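Local structure of uncharacterized protein (Vanderwaltozyma polyspora, 5THE) at residues A[2-14]-A[425-437]. The protein probably binds RNA as a budding yeast Argonaute, of which this chain is the C-terminal lobe carrying the RNase H-like Piwi domain. Sequence-based numbering, arbitrary orientation.
Sequences IYKVENRHDYGTK and VDRGITSVAHFDF
Arg8, in the extended chain before strand 16-22, reaches Ser431 and Asp436 in the hairpin connection between strands 423-425 and 435-440 of the RNase H-like Piwi domain. With CG anti to the backbone N (chi1 171°) the side chain runs out straight before bending at chi3. Arg8 NE and Arg8 NH2 both donate to the one oxygen Ser431 O, in its carbonyl plane, at 3.0 and 2.8 Å. Arg8 NH2 also reaches a lone pair of Asp436 O (2.7 Å) and forms a salt bridge with Asp436 OD1, while NH1 turns back to Asp10 O; His453 holds Asp436 OD2. Arginine suits this place because its flat, many-donor end can satisfy several carbonyls at once; a leucine here would probably leave Ser431 O and Asp436 O without these donors and take a positive charge from the Asp436 carboxylate. Tyr11 has a flat ring with two usable faces: one lies against Arg8 CD, and on the other the Arg427 guanidinium stacks, planes 23° apart, a cation-pi contact. Phe435, apolar as befits its buried site against Leu468 of helix 465-475, packs CB on Arg8 CA (3.7 Å) and sends its ring edge toward the face of His9, with Phe435 CE2 3.5 Å from His9 ND1. Further along, Gly12 N donates an almost straight bond (174°) to the syn lone pair of Asp426 OD2, 2.8 Å away.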
loop_
_atom_site.group_PDB
_atom_site.type_symbol
_atom_site.label_atom_id
_atom_site.label_comp_id
_atom_site.label_asym_id
_atom_site.label_seq_id
_atom_site.Cartn_x
_atom_site.Cartn_y
_atom_site.Cartn_z
ATOM N N ILE A 2 -19.126 -8.379 -24.094
ATOM C CA ILE A 2 -19.049 -8.346 -22.633
ATOM C C ILE A 2 -17.815 -9.138 -22.208
ATOM O O ILE A 2 -17.565 -10.231 -22.728
ATOM C CB ILE A 2 -20.336 -8.893 -21.981
ATOM C CG1 ILE A 2 -20.283 -8.770 -20.458
ATOM C CG2 ILE A 2 -20.600 -10.331 -22.398
ATOM C CD1 ILE A 2 -21.506 -9.386 -19.759
ATOM N N TYR A 3 -17.013 -8.562 -21.302
ATOM C CA TYR A 3 -15.819 -9.213 -20.736
ATOM C C TYR A 3 -14.748 -9.490 -21.786
ATOM O O TYR A 3 -14.007 -10.466 -21.690
ATOM C CB TYR A 3 -16.165 -10.506 -19.985
ATOM C CG TYR A 3 -17.131 -10.261 -18.848
ATOM C CD1 TYR A 3 -16.936 -9.192 -17.974
ATOM C CD2 TYR A 3 -18.266 -11.061 -18.678
ATOM C CE1 TYR A 3 -17.824 -8.939 -16.949
ATOM C CE2 TYR A 3 -19.165 -10.819 -17.648
ATOM C CZ TYR A 3 -18.930 -9.751 -16.790
ATOM O OH TYR A 3 -19.791 -9.485 -15.766
ATOM N N LYS A 4 -14.646 -8.632 -22.784
ATOM C CA LYS A 4 -13.512 -8.641 -23.693
ATOM C C LYS A 4 -12.496 -7.612 -23.219
ATOM O O LYS A 4 -12.861 -6.605 -22.608
ATOM C CB LYS A 4 -13.957 -8.329 -25.123
ATOM C CG LYS A 4 -15.073 -9.234 -25.603
ATOM C CD LYS A 4 -14.683 -10.700 -25.478
ATOM C CE LYS A 4 -15.840 -11.630 -25.811
ATOM N NZ LYS A 4 -15.437 -13.057 -25.657
ATOM N N VAL A 5 -11.216 -7.875 -23.497
ATOM C CA VAL A 5 -10.180 -6.911 -23.146
ATOM C C VAL A 5 -10.422 -5.614 -23.905
ATOM O O VAL A 5 -10.655 -5.616 -25.119
ATOM C CB VAL A 5 -8.783 -7.483 -23.429
ATOM C CG1 VAL A 5 -7.715 -6.433 -23.146
ATOM C CG2 VAL A 5 -8.548 -8.716 -22.591
ATOM N N GLU A 6 -10.396 -4.505 -23.170
ATOM C CA GLU A 6 -10.609 -3.176 -23.731
ATOM C C GLU A 6 -9.601 -2.880 -24.837
ATOM O O GLU A 6 -8.416 -3.205 -24.723
ATOM C CB GLU A 6 -10.467 -2.134 -22.606
ATOM C CG GLU A 6 -11.102 -0.783 -22.861
ATOM C CD GLU A 6 -12.628 -0.843 -22.821
ATOM O OE1 GLU A 6 -13.197 -1.752 -22.154
ATOM O OE2 GLU A 6 -13.257 0.014 -23.470
ATOM N N ASN A 7 -10.069 -2.250 -25.908
ATOM C CA ASN A 7 -9.160 -1.678 -26.889
ATOM C C ASN A 7 -8.910 -0.216 -26.557
ATOM O O ASN A 7 -9.667 0.403 -25.803
ATOM C CB ASN A 7 -9.729 -1.811 -28.301
ATOM C CG ASN A 7 -9.820 -3.262 -28.750
ATOM O OD1 ASN A 7 -8.830 -3.987 -28.741
ATOM N ND2 ASN A 7 -11.004 -3.686 -29.130
ATOM N N ARG A 8 -7.831 0.333 -27.127
ATOM C CA ARG A 8 -7.447 1.713 -26.860
ATOM C C ARG A 8 -8.549 2.682 -27.274
ATOM O O ARG A 8 -9.102 2.571 -28.369
ATOM C CB ARG A 8 -6.159 2.045 -27.606
ATOM C CG ARG A 8 -5.788 3.509 -27.577
ATOM C CD ARG A 8 -4.388 3.772 -28.228
ATOM N NE ARG A 8 -3.307 3.022 -27.575
ATOM C CZ ARG A 8 -2.793 3.345 -26.387
ATOM N NH1 ARG A 8 -3.263 4.403 -25.737
ATOM N NH2 ARG A 8 -1.806 2.620 -25.856
ATOM N N HIS A 9 -8.870 3.636 -26.398
ATOM C CA HIS A 9 -9.855 4.664 -26.746
ATOM C C HIS A 9 -9.214 5.822 -27.509
ATOM O O HIS A 9 -9.715 6.260 -28.549
ATOM C CB HIS A 9 -10.534 5.227 -25.488
ATOM C CG HIS A 9 -11.136 4.197 -24.589
ATOM N ND1 HIS A 9 -11.624 4.507 -23.337
ATOM C CD2 HIS A 9 -11.343 2.868 -24.755
ATOM C CE1 HIS A 9 -12.103 3.414 -22.769
ATOM N NE2 HIS A 9 -11.944 2.406 -23.608
ATOM N N ASP A 10 -8.100 6.308 -27.000
ATOM C CA ASP A 10 -7.488 7.554 -27.417
ATOM C C ASP A 10 -6.058 7.542 -26.886
ATOM O O ASP A 10 -5.579 6.520 -26.376
ATOM C CB ASP A 10 -8.300 8.741 -26.897
ATOM C CG ASP A 10 -8.314 8.823 -25.365
ATOM O OD1 ASP A 10 -7.854 7.883 -24.687
ATOM O OD2 ASP A 10 -8.793 9.847 -24.838
ATOM N N TYR A 11 -5.387 8.680 -26.993
ATOM C CA TYR A 11 -4.078 8.911 -26.412
ATOM C C TYR A 11 -4.181 10.109 -25.479
ATOM O O TYR A 11 -5.065 10.951 -25.626
ATOM C CB TYR A 11 -3.018 9.174 -27.501
ATOM C CG TYR A 11 -2.745 7.970 -28.368
ATOM C CD1 TYR A 11 -1.817 7.014 -27.984
ATOM C CD2 TYR A 11 -3.434 7.776 -29.560
ATOM C CE1 TYR A 11 -1.568 5.907 -28.768
ATOM C CE2 TYR A 11 -3.184 6.676 -30.353
ATOM C CZ TYR A 11 -2.253 5.755 -29.955
ATOM O OH TYR A 11 -2.021 4.661 -30.738
ATOM N N GLY A 12 -3.270 10.193 -24.515
ATOM C CA GLY A 12 -3.252 11.347 -23.642
ATOM C C GLY A 12 -2.733 12.595 -24.336
ATOM O O GLY A 12 -2.013 12.552 -25.339
ATOM N N THR A 13 -3.096 13.742 -23.771
ATOM C CA THR A 13 -2.735 15.034 -24.347
ATOM C C THR A 13 -2.075 15.986 -23.370
ATOM O O THR A 13 -1.449 16.956 -23.816
ATOM C CB THR A 13 -3.971 15.754 -24.925
ATOM O OG1 THR A 13 -4.836 16.156 -23.856
ATOM C CG2 THR A 13 -4.751 14.861 -25.918
ATOM N N LYS A 14 -2.212 15.771 -22.066
ATOM C CA LYS A 14 -1.810 16.773 -21.090
ATOM C C LYS A 14 -0.325 16.674 -20.756
ATOM O O LYS A 14 0.327 15.654 -20.981
ATOM C CB LYS A 14 -2.639 16.621 -19.820
ATOM C CG LYS A 14 -4.110 16.937 -20.057
ATOM C CD LYS A 14 -4.911 16.804 -18.785
ATOM C CE LYS A 14 -6.359 17.217 -19.019
ATOM N NZ LYS A 14 -7.178 17.054 -17.782
ATOM N N VAL A 425 4.542 7.925 -21.154
ATOM C CA VAL A 425 4.776 7.536 -22.534
ATOM C C VAL A 425 3.608 6.635 -22.915
ATOM O O VAL A 425 3.435 5.560 -22.328
ATOM C CB VAL A 425 6.123 6.819 -22.716
ATOM C CG1 VAL A 425 6.268 6.283 -24.141
ATOM C CG2 VAL A 425 7.277 7.769 -22.402
ATOM N N ASP A 426 2.766 7.092 -23.848
ATOM C CA ASP A 426 1.725 6.209 -24.365
ATOM C C ASP A 426 1.750 6.160 -25.887
ATOM O O ASP A 426 0.749 5.799 -26.506
ATOM C CB ASP A 426 0.337 6.590 -23.829
ATOM C CG ASP A 426 -0.165 7.964 -24.307
ATOM O OD1 ASP A 426 0.586 8.748 -24.931
ATOM O OD2 ASP A 426 -1.344 8.269 -24.031
ATOM N N ARG A 427 2.886 6.501 -26.499
ATOM C CA ARG A 427 3.063 6.375 -27.935
ATOM C C ARG A 427 4.403 5.718 -28.225
ATOM O O ARG A 427 5.322 5.764 -27.405
ATOM C CB ARG A 427 2.981 7.743 -28.626
ATOM C CG ARG A 427 1.583 8.316 -28.653
ATOM C CD ARG A 427 1.578 9.564 -29.429
ATOM N NE ARG A 427 0.325 10.297 -29.318
ATOM C CZ ARG A 427 -0.682 10.174 -30.171
ATOM N NH1 ARG A 427 -0.584 9.323 -31.189
ATOM N NH2 ARG A 427 -1.778 10.901 -30.005
ATOM N N GLY A 428 4.497 5.085 -29.395
ATOM C CA GLY A 428 5.765 4.569 -29.883
ATOM C C GLY A 428 6.134 3.199 -29.341
ATOM O O GLY A 428 6.278 2.244 -30.105
ATOM N N ILE A 429 6.304 3.076 -28.025
ATOM C CA ILE A 429 6.669 1.790 -27.445
ATOM C C ILE A 429 5.474 1.061 -26.865
ATOM O O ILE A 429 5.635 -0.045 -26.340
ATOM C CB ILE A 429 7.765 1.951 -26.379
ATOM C CG1 ILE A 429 7.292 2.905 -25.278
ATOM C CG2 ILE A 429 9.072 2.447 -27.027
ATOM C CD1 ILE A 429 8.183 2.883 -24.037
ATOM N N THR A 430 4.279 1.632 -26.963
ATOM C CA THR A 430 3.068 1.037 -26.415
ATOM C C THR A 430 2.230 0.411 -27.515
ATOM O O THR A 430 2.490 0.568 -28.709
ATOM C CB THR A 430 2.227 2.096 -25.714
ATOM O OG1 THR A 430 1.990 3.149 -26.652
ATOM C CG2 THR A 430 2.937 2.646 -24.471
ATOM N N SER A 431 1.168 -0.258 -27.095
ATOM C CA SER A 431 0.277 -0.890 -28.053
ATOM C C SER A 431 -0.603 0.149 -28.736
ATOM O O SER A 431 -1.114 1.078 -28.100
ATOM C CB SER A 431 -0.587 -1.934 -27.355
ATOM O OG SER A 431 -1.513 -2.467 -28.271
ATOM N N VAL A 432 -0.775 0.003 -30.048
ATOM C CA VAL A 432 -1.779 0.813 -30.728
ATOM C C VAL A 432 -3.175 0.296 -30.399
ATOM O O VAL A 432 -4.039 1.054 -29.952
ATOM C CB VAL A 432 -1.525 0.848 -32.246
ATOM C CG1 VAL A 432 -2.664 1.588 -32.946
ATOM C CG2 VAL A 432 -0.201 1.526 -32.564
ATOM N N ALA A 433 -3.400 -1.019 -30.570
ATOM C CA ALA A 433 -4.739 -1.581 -30.391
ATOM C C ALA A 433 -5.145 -1.635 -28.921
ATOM O O ALA A 433 -6.315 -1.419 -28.588
ATOM C CB ALA A 433 -4.817 -2.985 -31.002
ATOM N N HIS A 434 -4.213 -1.928 -28.029
ATOM C CA HIS A 434 -4.573 -2.052 -26.628
ATOM C C HIS A 434 -4.305 -0.748 -25.883
ATOM O O HIS A 434 -3.583 0.134 -26.348
ATOM C CB HIS A 434 -3.838 -3.231 -26.001
ATOM C CG HIS A 434 -4.373 -4.555 -26.455
ATOM N ND1 HIS A 434 -3.579 -5.536 -27.009
ATOM C CD2 HIS A 434 -5.637 -5.045 -26.460
ATOM C CE1 HIS A 434 -4.327 -6.580 -27.319
ATOM N NE2 HIS A 434 -5.580 -6.309 -26.996
ATOM N N PHE A 435 -4.925 -0.633 -24.716
ATOM C CA PHE A 435 -5.011 0.620 -23.976
ATOM C C PHE A 435 -3.938 0.605 -22.887
ATOM O O PHE A 435 -4.211 0.387 -21.709
ATOM C CB PHE A 435 -6.435 0.763 -23.406
ATOM C CG PHE A 435 -6.793 2.159 -22.946
ATOM C CD1 PHE A 435 -5.851 3.167 -22.908
ATOM C CD2 PHE A 435 -8.093 2.449 -22.550
ATOM C CE1 PHE A 435 -6.193 4.432 -22.479
ATOM C CE2 PHE A 435 -8.443 3.718 -22.126
ATOM C CZ PHE A 435 -7.492 4.706 -22.087
ATOM N N ASP A 436 -2.689 0.836 -23.290
ATOM C CA ASP A 436 -1.595 0.813 -22.331
ATOM C C ASP A 436 -0.797 2.115 -22.365
ATOM O O ASP A 436 -0.851 2.899 -23.321
ATOM C CB ASP A 436 -0.673 -0.405 -22.550
ATOM C CG ASP A 436 0.179 -0.290 -23.813
ATOM O OD1 ASP A 436 -0.341 0.126 -24.866
ATOM O OD2 ASP A 436 1.376 -0.633 -23.751
ATOM N N PHE A 437 -0.087 2.358 -21.268
ATOM C CA PHE A 437 0.751 3.543 -21.146
ATOM C C PHE A 437 1.763 3.285 -20.041
ATOM O O PHE A 437 1.553 2.443 -19.166
ATOM C CB PHE A 437 -0.072 4.814 -20.872
ATOM C CG PHE A 437 -1.041 4.693 -19.737
ATOM C CD1 PHE A 437 -0.631 4.902 -18.430
ATOM C CD2 PHE A 437 -2.370 4.389 -19.978
ATOM C CE1 PHE A 437 -1.521 4.796 -17.385
ATOM C CE2 PHE A 437 -3.278 4.280 -18.930
ATOM C CZ PHE A 437 -2.851 4.480 -17.630
HETATM O O HOH W 1 -6.309 -2.875 -23.220
HETATM O O HOH W 2 -2.981 6.041 -23.436
HETATM O O HOH W 3 -0.092 10.766 -26.439
HETATM O O HOH W 4 -1.984 12.971 -28.142
#